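Local structure of Lysine/ornithine decarboxylase (Selenomonas ruminantium, 5GJO) at residues A[17-22]-A[368-373]. The protein decarboxylates L-lysine and L-ornithine with similar efficiency, yielding cadaverine and putrescine, and works as a homodimer that uses pyridoxal 5'-phosphate as cofactor. The protein carries 2 engineered substitutions. Numbering follows the deposited sequence.
Sequences KRIPTP and PTIIFE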
# COMPACT_ATOMS: atom_id res chain seq x y z
N LYS A 17 -21.57 -5.16 16.43
CA LYS A 17 -22.98 -4.85 16.27
C LYS A 17 -23.19 -3.36 16.02
O LYS A 17 -24.04 -2.95 15.27
CB LYS A 17 -23.73 -5.22 17.53
CG LYS A 17 -24.72 -6.34 17.37
CD LYS A 17 -25.44 -6.62 18.68
CE LYS A 17 -25.22 -8.05 19.18
NZ LYS A 17 -24.95 -8.11 20.65
N ARG A 18 -22.46 -2.57 16.79
CA ARG A 18 -22.44 -1.12 16.72
C ARG A 18 -21.71 -0.48 15.54
O ARG A 18 -22.16 0.49 14.99
CB ARG A 18 -21.93 -0.55 18.03
CG ARG A 18 -22.16 0.91 18.20
CD ARG A 18 -21.94 1.31 19.65
NE ARG A 18 -20.56 1.21 20.07
CZ ARG A 18 -20.07 0.29 20.89
NH1 ARG A 18 -18.80 0.32 21.21
NH2 ARG A 18 -20.84 -0.65 21.40
N ILE A 19 -20.58 -1.05 15.20
CA ILE A 19 -19.67 -0.47 14.24
C ILE A 19 -19.42 -1.40 13.07
O ILE A 19 -18.98 -2.50 13.27
CB ILE A 19 -18.31 -0.19 14.93
CG1 ILE A 19 -18.47 0.66 16.19
CG2 ILE A 19 -17.33 0.45 13.97
CD1 ILE A 19 -17.27 0.63 17.09
N PRO A 20 -19.63 -0.95 11.84
CA PRO A 20 -19.38 -1.86 10.73
C PRO A 20 -17.92 -2.23 10.55
O PRO A 20 -17.03 -1.39 10.56
CB PRO A 20 -19.80 -1.06 9.46
CG PRO A 20 -20.32 0.22 9.92
CD PRO A 20 -20.08 0.41 11.40
N THR A 21 -17.70 -3.50 10.34
CA THR A 21 -16.39 -4.02 10.07
C THR A 21 -15.93 -3.64 8.69
O THR A 21 -16.79 -3.49 7.80
CB THR A 21 -16.34 -5.54 10.22
OG1 THR A 21 -17.32 -6.17 9.40
CG2 THR A 21 -16.54 -5.93 11.65
N PRO A 22 -14.62 -3.61 8.42
CA PRO A 22 -13.56 -3.82 9.38
C PRO A 22 -13.27 -2.52 10.15
O PRO A 22 -13.42 -1.37 9.64
CB PRO A 22 -12.38 -4.13 8.47
CG PRO A 22 -12.69 -3.32 7.23
CD PRO A 22 -14.13 -3.38 7.07
N PRO A 368 -11.25 2.38 9.96
CA PRO A 368 -10.98 3.43 10.95
C PRO A 368 -10.40 2.86 12.24
O PRO A 368 -10.53 1.67 12.49
CB PRO A 368 -12.38 3.99 11.25
CG PRO A 368 -13.29 2.79 11.06
CD PRO A 368 -12.70 2.03 9.88
N THR A 369 -9.76 3.73 13.04
CA THR A 369 -9.22 3.36 14.34
C THR A 369 -10.16 3.90 15.39
O THR A 369 -10.31 5.13 15.52
CB THR A 369 -7.79 3.88 14.50
OG1 THR A 369 -6.99 3.20 13.54
CG2 THR A 369 -7.26 3.52 15.83
N ILE A 370 -10.82 3.00 16.07
CA ILE A 370 -11.80 3.26 17.13
C ILE A 370 -11.02 3.34 18.45
O ILE A 370 -10.13 2.51 18.70
CB ILE A 370 -12.84 2.11 17.22
CG1 ILE A 370 -13.55 1.89 15.88
CG2 ILE A 370 -13.86 2.30 18.33
CD1 ILE A 370 -14.17 3.12 15.27
N ILE A 371 -11.27 4.38 19.23
CA ILE A 371 -10.62 4.56 20.51
C ILE A 371 -11.39 3.76 21.58
O ILE A 371 -12.52 4.08 21.90
CB ILE A 371 -10.46 6.04 20.94
CG1 ILE A 371 -9.78 6.85 19.83
CG2 ILE A 371 -9.74 6.15 22.28
CD1 ILE A 371 -8.44 6.25 19.41
N PHE A 372 -10.75 2.77 22.13
CA PHE A 372 -11.40 1.83 23.04
C PHE A 372 -11.94 2.53 24.31
O PHE A 372 -13.06 2.30 24.75
CB PHE A 372 -10.45 0.72 23.47
CG PHE A 372 -11.09 -0.38 24.25
CD1 PHE A 372 -12.15 -1.05 23.73
CD2 PHE A 372 -10.63 -0.75 25.45
CE1 PHE A 372 -12.76 -2.10 24.42
CE2 PHE A 372 -11.22 -1.81 26.16
CZ PHE A 372 -12.29 -2.47 25.66
N GLU A 373 -11.21 3.50 24.79
CA GLU A 373 -11.56 4.19 26.07
C GLU A 373 -12.79 5.12 25.87
O GLU A 373 -13.37 5.56 26.89
CB GLU A 373 -10.36 5.00 26.61
CG GLU A 373 -9.25 4.22 27.23
CD GLU A 373 -8.41 3.46 26.26
OE1 GLU A 373 -7.65 2.64 26.78
OE2 GLU A 373 -8.51 3.71 25.01
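Ile-19 and Ile-370 meet tip to tip, each sending its CB toward the opposing backbone. The touching group on Ile-19 is the end methyl, CD1, which settles between the two arms of its partner: it lies 4.0 Å from Ile-370 CG2 and 4.1 Å from Ile-370 CG1. That reach comes from an extended Ile-19 chain, with chi2 at 163° carrying CD1 well out from the backbone. Ile-370 is folded differently: its chi2 of -53° bends CD1 round, and CG2 and CG1 are what it offers. The pairing is purely apolar, and no hydrogen bond joins 17-22 to 368-373.

The second touch, where the chains come closer, is of another kind. Pro-368 lays the CD corner of its ring 3.5 Å from Pro-22 O, a carbon-to-carbonyl van der Waals approach. Pro-22 itself follows a cis peptide bond, and it is its backbone carbonyl, not its ring, that does the touching. Arg-101 of the second subunit packs on Pro-20 and Pro-22. Between the two touches the CB of Thr-21 points away from 368-373, and its OG1 is hydrogen-bonded to Asp-287 and Ser-271.

Ile-19 is the first residue to leave helical geometry after helix 9-18, and the linker from there runs into strand 23-26. Strand 369-371 pairs in parallel with that strand, Ile-370 bonding through its backbone to Leu-24 and Ala-26, in the mixed sheet, which is distinct from the eight-stranded parallel sheet of the barrel. Arg-18, at the end of helix 9-18, reaches Glu-377 of helix 376-384 in a salt bridge.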